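PDB 5CWG: designed helical repeat protein from Synthetic construct, which has no known natural function and was designed computationally to explore the range of possible repeat-protein structures. Local coordinates for residues Leu8-Val13 against Ala34-Glu39; Asn19-Asp25 against Gln71-Ile77. All coordinates share one frame; numbering follows the deposited sequence. Where two conformers were deposited one is given.

Interaction 1. Residues Leu8-Val13 against Ala34-Glu39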
loop_
_atom_site.group_PDB
_atom_site.type_symbol
_atom_site.label_atom_id
_atom_site.label_comp_id
_atom_site.label_asym_id
_atom_site.label_seq_id
_atom_site.Cartn_x
_atom_site.Cartn_y
_atom_site.Cartn_z
ATOM N N LEU A 8 0.300 13.542 13.471
ATOM C CA LEU A 8 0.735 12.524 12.534
ATOM C C LEU A 8 1.275 13.160 11.256
ATOM O O LEU A 8 2.303 12.741 10.716
ATOM C CB LEU A 8 -0.419 11.594 12.220
ATOM C CG LEU A 8 -0.134 10.445 11.275
ATOM C CD1 LEU A 8 0.961 9.552 11.836
ATOM C CD2 LEU A 8 -1.370 9.637 10.992
ATOM N N ARG A 9 0.577 14.160 10.733
ATOM C CA ARG A 9 1.046 14.852 9.548
ATOM C C ARG A 9 2.420 15.457 9.821
ATOM O O ARG A 9 3.316 15.385 8.972
ATOM C CB ARG A 9 0.066 15.933 9.115
ATOM C CG ARG A 9 0.575 16.652 7.891
ATOM C CD ARG A 9 -0.364 17.639 7.358
ATOM N NE ARG A 9 -0.532 18.704 8.319
ATOM C CZ ARG A 9 -1.251 19.790 8.081
ATOM N NH1 ARG A 9 -1.855 19.937 6.904
ATOM N NH2 ARG A 9 -1.369 20.723 9.019
ATOM N N GLU A 10 2.584 16.109 10.964
ATOM C CA GLU A 10 3.875 16.722 11.278
ATOM C C GLU A 10 4.983 15.680 11.350
ATOM O O GLU A 10 6.084 15.955 10.884
ATOM C CB GLU A 10 3.812 17.558 12.555
ATOM C CG GLU A 10 3.034 18.863 12.402
ATOM C CD GLU A 10 3.474 19.667 11.174
ATOM O OE1 GLU A 10 2.610 20.112 10.384
ATOM O OE2 GLU A 10 4.705 19.828 10.991
ATOM N N ARG A 11 4.679 14.483 11.872
ATOM C CA ARG A 11 5.665 13.406 11.927
ATOM C C ARG A 11 6.062 12.999 10.523
ATOM O O ARG A 11 7.256 12.804 10.232
ATOM C CB ARG A 11 5.116 12.190 12.689
ATOM C CG ARG A 11 5.064 12.396 14.194
ATOM C CD ARG A 11 4.865 11.084 14.980
ATOM N NE ARG A 11 3.546 10.481 14.829
ATOM C CZ ARG A 11 2.484 10.795 15.567
ATOM N NH1 ARG A 11 2.575 11.739 16.492
ATOM N NH2 ARG A 11 1.318 10.177 15.367
ATOM N N LEU A 12 5.089 12.878 9.627
ATOM C CA LEU A 12 5.404 12.525 8.241
ATOM C C LEU A 12 6.250 13.597 7.564
ATOM O O LEU A 12 7.227 13.289 6.881
ATOM C CB LEU A 12 4.128 12.282 7.460
ATOM C CG LEU A 12 4.403 11.890 5.993
ATOM C CD1 LEU A 12 5.097 10.517 5.900
ATOM C CD2 LEU A 12 3.113 11.901 5.194
ATOM N N VAL A 13 5.886 14.859 7.737
ATOM C CA VAL A 13 6.631 15.941 7.127
ATOM C C VAL A 13 8.102 15.866 7.558
ATOM O O VAL A 13 9.023 15.988 6.737
ATOM C CB VAL A 13 6.041 17.306 7.464
ATOM C CG1 VAL A 13 6.966 18.422 7.014
ATOM C CG2 VAL A 13 4.706 17.469 6.778
ATOM N N ALA A 34 5.045 15.747 1.257
ATOM C CA ALA A 34 4.572 15.091 2.482
ATOM C C ALA A 34 3.170 15.574 2.867
ATOM O O ALA A 34 2.316 14.779 3.250
ATOM C CB ALA A 34 5.545 15.320 3.614
ATOM N N ARG A 35 2.982 16.887 2.817
ATOM C CA ARG A 35 1.676 17.457 3.139
ATOM C C ARG A 35 0.592 16.976 2.197
ATOM O O ARG A 35 -0.484 16.601 2.636
ATOM C CB ARG A 35 1.772 18.974 3.151
ATOM C CG ARG A 35 2.579 19.518 4.295
ATOM C CD ARG A 35 2.906 20.997 4.187
ATOM N NE ARG A 35 3.516 21.497 5.418
ATOM C CZ ARG A 35 4.107 22.673 5.559
ATOM N NH1 ARG A 35 4.241 23.492 4.522
ATOM N NH2 ARG A 35 4.609 23.002 6.737
ATOM N N GLU A 36 0.891 16.974 0.910
ATOM C CA GLU A 36 -0.093 16.533 -0.060
ATOM C C GLU A 36 -0.332 15.028 0.032
ATOM O O GLU A 36 -1.478 14.557 -0.104
ATOM C CB GLU A 36 0.322 16.972 -1.466
ATOM C CG GLU A 36 0.217 18.484 -1.610
ATOM C CD GLU A 36 0.498 19.001 -3.009
ATOM O OE1 GLU A 36 1.152 18.299 -3.805
ATOM O OE2 GLU A 36 0.077 20.129 -3.295
ATOM N N ALA A 37 0.716 14.259 0.336
ATOM C CA ALA A 37 0.573 12.829 0.517
ATOM C C ALA A 37 -0.338 12.544 1.718
ATOM O O ALA A 37 -1.207 11.674 1.661
ATOM C CB ALA A 37 1.925 12.175 0.725
ATOM N N PHE A 38 -0.119 13.284 2.800
ATOM C CA PHE A 38 -0.944 13.109 3.989
ATOM C C PHE A 38 -2.413 13.372 3.682
ATOM O O PHE A 38 -3.297 12.596 4.059
ATOM C CB PHE A 38 -0.466 13.995 5.137
ATOM C CG PHE A 38 -1.278 13.787 6.371
ATOM C CD1 PHE A 38 -2.419 14.539 6.625
ATOM C CD2 PHE A 38 -0.938 12.799 7.266
ATOM C CE1 PHE A 38 -3.208 14.288 7.733
ATOM C CE2 PHE A 38 -1.704 12.570 8.364
ATOM C CZ PHE A 38 -2.839 13.309 8.597
ATOM N N GLU A 39 -2.691 14.473 3.006
ATOM C CA GLU A 39 -4.073 14.809 2.725
ATOM C C GLU A 39 -4.706 13.783 1.808
ATOM O O GLU A 39 -5.878 13.430 1.989
ATOM C CB GLU A 39 -4.179 16.205 2.148
ATOM C CG GLU A 39 -3.764 17.243 3.133
ATOM C CD GLU A 39 -4.515 17.158 4.469
ATOM O OE1 GLU A 39 -5.704 16.750 4.497
ATOM O OE2 GLU A 39 -3.925 17.517 5.497
HETATM O O HOH W 1 2.420 20.538 7.796
#
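Ala34 sets its CB against CA of Val13 (3.7 Å) where helix 27-47 runs back along helix 3-23, the first helical hairpin of this repeat protein; the two segments meet at 139° with their axes 9.1 Å apart. Leu12 rests CD2 near the backbone O of Ala34, and Val13 CG2 touches both Ala34 CB and CG of Arg35. The extended Arg35 chain continues past Val13 to a water that accepts from NE (2.8 Å) and donates to Glu10 OE1. A trans chi1 (-178°) swings the Phe38 ring over to helix 3-23, where Arg9 lays its CB almost exactly over one face, 3.6 Å from the centroid, a CH-pi contact. Leu8 CG lies 3.9 Å from Phe38 CE2, at the ring's edge, and Ile60 of helix 53-73 also touches Phe38. Were Phe38 cut back to an alanine, the aliphatic part of Arg9 would probably lose its aromatic platform and a gap would open beside Leu8. Glu39 has its stronger partner in Arg42 through OE1, while a longer salt bridge joins its OE2 to Arg9 NH1 at 3.5 Å, the guanidinium and carboxylate planes 78° apart.

Interaction 2. Residues Asn19-Asp25 against Gln71-Ile77; sequences NAKRKGD and QREGYDI
Tyr75 O takes the ammonium of Lys23 at 2.8 Å from NZ, the donor standing well above the carbonyl plane. NZ also gives a hydrogen bond to a water that donates in turn to Gln71 O, so Lys23 anchors the end of helix 3-23 to both the last turn of helix 53-73 and the loop after it. Lys23 CG sits between its backbone N and carbonyl carbon (chi1 65°), and a bend at chi3 carries the chain past Ile77, CD lying 3.8 Å from Ile77 CD1.

Asp25 grips the loop further along. Its OD2 accepts from the backbone N of Ile77 at 2.9 Å, a nearly straight bond (167°) at the start of helix 77-98. Asp76 is the N-cap of that helix, its OD2 bonded to Glu79 N. The two acids bring Asp25 OD2 and Asp76 OD1 to 3.7 Å; one water donates to Asp25 OD1 and Asp76 OD1, and together with the helix N-terminus it probably eases the repulsion.

In the conformers given, Gln71 lays NE2 over the centre of one face of the exposed Arg22 guanidinium, 3.4 Å from CZ, the amide and guanidinium planes 30° apart. Gln71 OE1 accepts from two waters, one also donating to Asn19 OD1, the other weakly held by Arg22 NH1; Asn19 ND2 donates to Ile15 O. Buried Ile77 packs CG1 on Ala20 CA at 3.8 Å and CG2 near Ala20 CB; Val67 of helix 53-73 touches Ile77 as well.

Gly24 closes helix 3-23 in a Schellman motif, and Gly74, also with positive phi, turns the chain out of helix 53-73. Two neighbouring interhelical loops thus meet side by side, as in the stacked hairpins of alpha-helical repeat proteins.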
loop_
_atom_site.group_PDB
_atom_site.type_symbol
_atom_site.label_atom_id
_atom_site.label_comp_id
_atom_site.label_asym_id
_atom_site.label_seq_id
_atom_site.Cartn_x
_atom_site.Cartn_y
_atom_site.Cartn_z
ATOM N N ASN A 19 14.774 12.876 5.028
ATOM C CA ASN A 19 15.292 11.972 4.017
ATOM C C ASN A 19 15.725 12.714 2.769
ATOM O O ASN A 19 16.754 12.381 2.166
ATOM C CB ASN A 19 14.297 10.857 3.714
ATOM C CG ASN A 19 14.396 9.721 4.715
ATOM O OD1 ASN A 19 15.201 8.806 4.545
ATOM N ND2 ASN A 19 13.599 9.787 5.761
ATOM N N ALA A 20 14.959 13.723 2.387
ATOM C CA ALA A 20 15.361 14.551 1.257
ATOM C C ALA A 20 16.682 15.267 1.578
ATOM O O ALA A 20 17.595 15.284 0.766
ATOM C CB ALA A 20 14.280 15.554 0.936
ATOM N N LYS A 21 16.785 15.830 2.769
ATOM C CA LYS A 21 17.993 16.527 3.185
ATOM C C LYS A 21 19.206 15.580 3.166
ATOM O O LYS A 21 20.294 15.967 2.749
ATOM C CB LYS A 21 17.802 17.116 4.600
ATOM C CG LYS A 21 18.895 18.069 5.042
ATOM C CD LYS A 21 18.641 18.629 6.445
ATOM C CE LYS A 21 19.759 19.582 6.883
ATOM N NZ LYS A 21 19.533 20.150 8.252
ATOM N N ARG A 22 19.006 14.347 3.623
ATOM C CA ARG A 22 20.083 13.358 3.683
ATOM C C ARG A 22 20.743 13.154 2.324
ATOM O O ARG A 22 21.978 13.070 2.236
ATOM C CB ARG A 22 19.550 12.019 4.221
ATOM C CG ARG A 22 20.486 10.814 4.100
ATOM C CD ARG A 22 21.322 10.591 5.339
ATOM N NE ARG A 22 22.145 9.390 5.189
ATOM C CZ ARG A 22 21.765 8.163 5.533
ATOM N NH1 ARG A 22 20.575 7.947 6.077
ATOM N NH2 ARG A 22 22.591 7.142 5.346
ATOM N N LYS A 23 19.940 13.086 1.261
ATOM C CA LYS A 23 20.482 12.803 -0.062
ATOM C C LYS A 23 20.535 14.003 -0.990
ATOM O O LYS A 23 20.872 13.857 -2.145
ATOM C CB LYS A 23 19.782 11.601 -0.696
ATOM C CG LYS A 23 18.350 11.784 -1.000
ATOM C CD LYS A 23 17.779 10.558 -1.738
ATOM C CE LYS A 23 18.115 10.563 -3.208
ATOM N NZ LYS A 23 17.708 9.305 -3.879
ATOM N N GLY A 24 20.272 15.194 -0.472
ATOM C CA GLY A 24 20.324 16.395 -1.270
ATOM C C GLY A 24 19.145 16.617 -2.211
ATOM O O GLY A 24 19.258 17.402 -3.125
ATOM N N ASP A 25 18.015 15.944 -1.995
ATOM C CA ASP A 25 16.798 16.247 -2.745
ATOM C C ASP A 25 16.196 17.542 -2.175
ATOM O O ASP A 25 16.435 17.911 -1.025
ATOM C CB ASP A 25 15.806 15.077 -2.667
ATOM C CG ASP A 25 16.166 13.889 -3.573
ATOM O OD1 ASP A 25 17.150 13.960 -4.345
ATOM O OD2 ASP A 25 15.451 12.854 -3.519
ATOM N N GLN A 71 15.672 6.535 -0.025
ATOM C CA GLN A 71 16.943 7.172 0.333
ATOM C C GLN A 71 18.102 6.175 0.209
ATOM O O GLN A 71 19.198 6.533 -0.215
ATOM C CB GLN A 71 16.850 7.755 1.749
ATOM C CG GLN A 71 18.115 8.440 2.236
ATOM C CD GLN A 71 19.133 7.425 2.793
ATOM O OE1 GLN A 71 18.754 6.505 3.516
ATOM N NE2 GLN A 71 20.415 7.583 2.443
ATOM N N ARG A 72 17.853 4.919 0.558
ATOM C CA ARG A 72 18.896 3.895 0.447
ATOM C C ARG A 72 19.133 3.403 -0.957
ATOM O O ARG A 72 20.241 2.949 -1.289
ATOM C CB ARG A 72 18.476 2.706 1.287
ATOM C CG ARG A 72 18.581 2.995 2.757
ATOM C CD ARG A 72 18.458 1.724 3.523
ATOM N NE ARG A 72 17.088 1.265 3.534
ATOM C CZ ARG A 72 16.209 1.626 4.470
ATOM N NH1 ARG A 72 16.564 2.449 5.439
ATOM N NH2 ARG A 72 14.982 1.171 4.437
ATOM N N GLU A 73 18.103 3.458 -1.793
ATOM C CA GLU A 73 18.113 2.733 -3.063
ATOM C C GLU A 73 18.158 3.601 -4.307
ATOM O O GLU A 73 18.090 3.076 -5.420
ATOM C CB GLU A 73 16.913 1.783 -3.129
ATOM C CG GLU A 73 16.877 0.711 -2.063
ATOM C CD GLU A 73 18.049 -0.243 -2.120
ATOM O OE1 GLU A 73 18.692 -0.382 -3.186
ATOM O OE2 GLU A 73 18.359 -0.815 -1.051
ATOM N N GLY A 74 18.292 4.905 -4.137
ATOM C CA GLY A 74 18.469 5.800 -5.278
ATOM C C GLY A 74 17.198 6.302 -5.936
ATOM O O GLY A 74 17.179 6.534 -7.144
ATOM N N TYR A 75 16.137 6.493 -5.157
ATOM C CA TYR A 75 14.889 7.023 -5.690
ATOM C C TYR A 75 14.637 8.423 -5.168
ATOM O O TYR A 75 14.965 8.757 -4.036
ATOM C CB TYR A 75 13.725 6.116 -5.315
ATOM C CG TYR A 75 13.749 4.761 -5.968
ATOM C CD1 TYR A 75 14.616 3.765 -5.525
ATOM C CD2 TYR A 75 12.944 4.486 -7.061
ATOM C CE1 TYR A 75 14.654 2.535 -6.146
ATOM C CE2 TYR A 75 12.964 3.259 -7.678
ATOM C CZ TYR A 75 13.841 2.282 -7.223
ATOM O OH TYR A 75 13.906 1.042 -7.820
ATOM N N ASP A 76 14.011 9.231 -6.003
ATOM C CA ASP A 76 13.643 10.580 -5.597
ATOM C C ASP A 76 12.667 10.528 -4.429
ATOM O O ASP A 76 11.652 9.820 -4.474
ATOM C CB ASP A 76 12.994 11.320 -6.769
ATOM C CG ASP A 76 12.663 12.748 -6.431
ATOM O OD1 ASP A 76 13.537 13.609 -6.561
ATOM O OD2 ASP A 76 11.519 13.008 -6.010
ATOM N N ILE A 77 12.956 11.290 -3.383
ATOM C CA ILE A 77 12.183 11.193 -2.155
ATOM C C ILE A 77 10.738 11.651 -2.352
ATOM O O ILE A 77 9.815 11.011 -1.873
ATOM C CB ILE A 77 12.845 12.018 -1.027
ATOM C CG1 ILE A 77 14.219 11.440 -0.616
ATOM C CG2 ILE A 77 11.933 12.126 0.187
ATOM C CD1 ILE A 77 14.259 9.956 -0.378
HETATM O O HOH W 2 16.630 6.561 5.421
HETATM O O HOH W 3 20.377 5.041 5.169
HETATM O O HOH W 4 19.437 7.321 -2.767
HETATM O O HOH W 5 16.242 12.858 -6.710
#

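Helix 3-23 serves both contacts: interaction 1 uses a stretch in its first half, interaction 2 its C-terminal end, and their centres lie about 17 Å apart, with nearest atoms about 7 Å apart, so the two do not meet directly. Along the chain the segments alternate, 8-13, 19-25, 34-39, then 71-77. Interaction 1 joins helix 3-23 to helix 27-47, the next helix in sequence, and so closes a hairpin. Interaction 2 skips that helix and joins the same first helix to the end of helix 53-73 and the loop leading into helix 77-98. Side chains of interaction 1 also reach helix 53-73, and together the contacts link the first three helices of the repeat array.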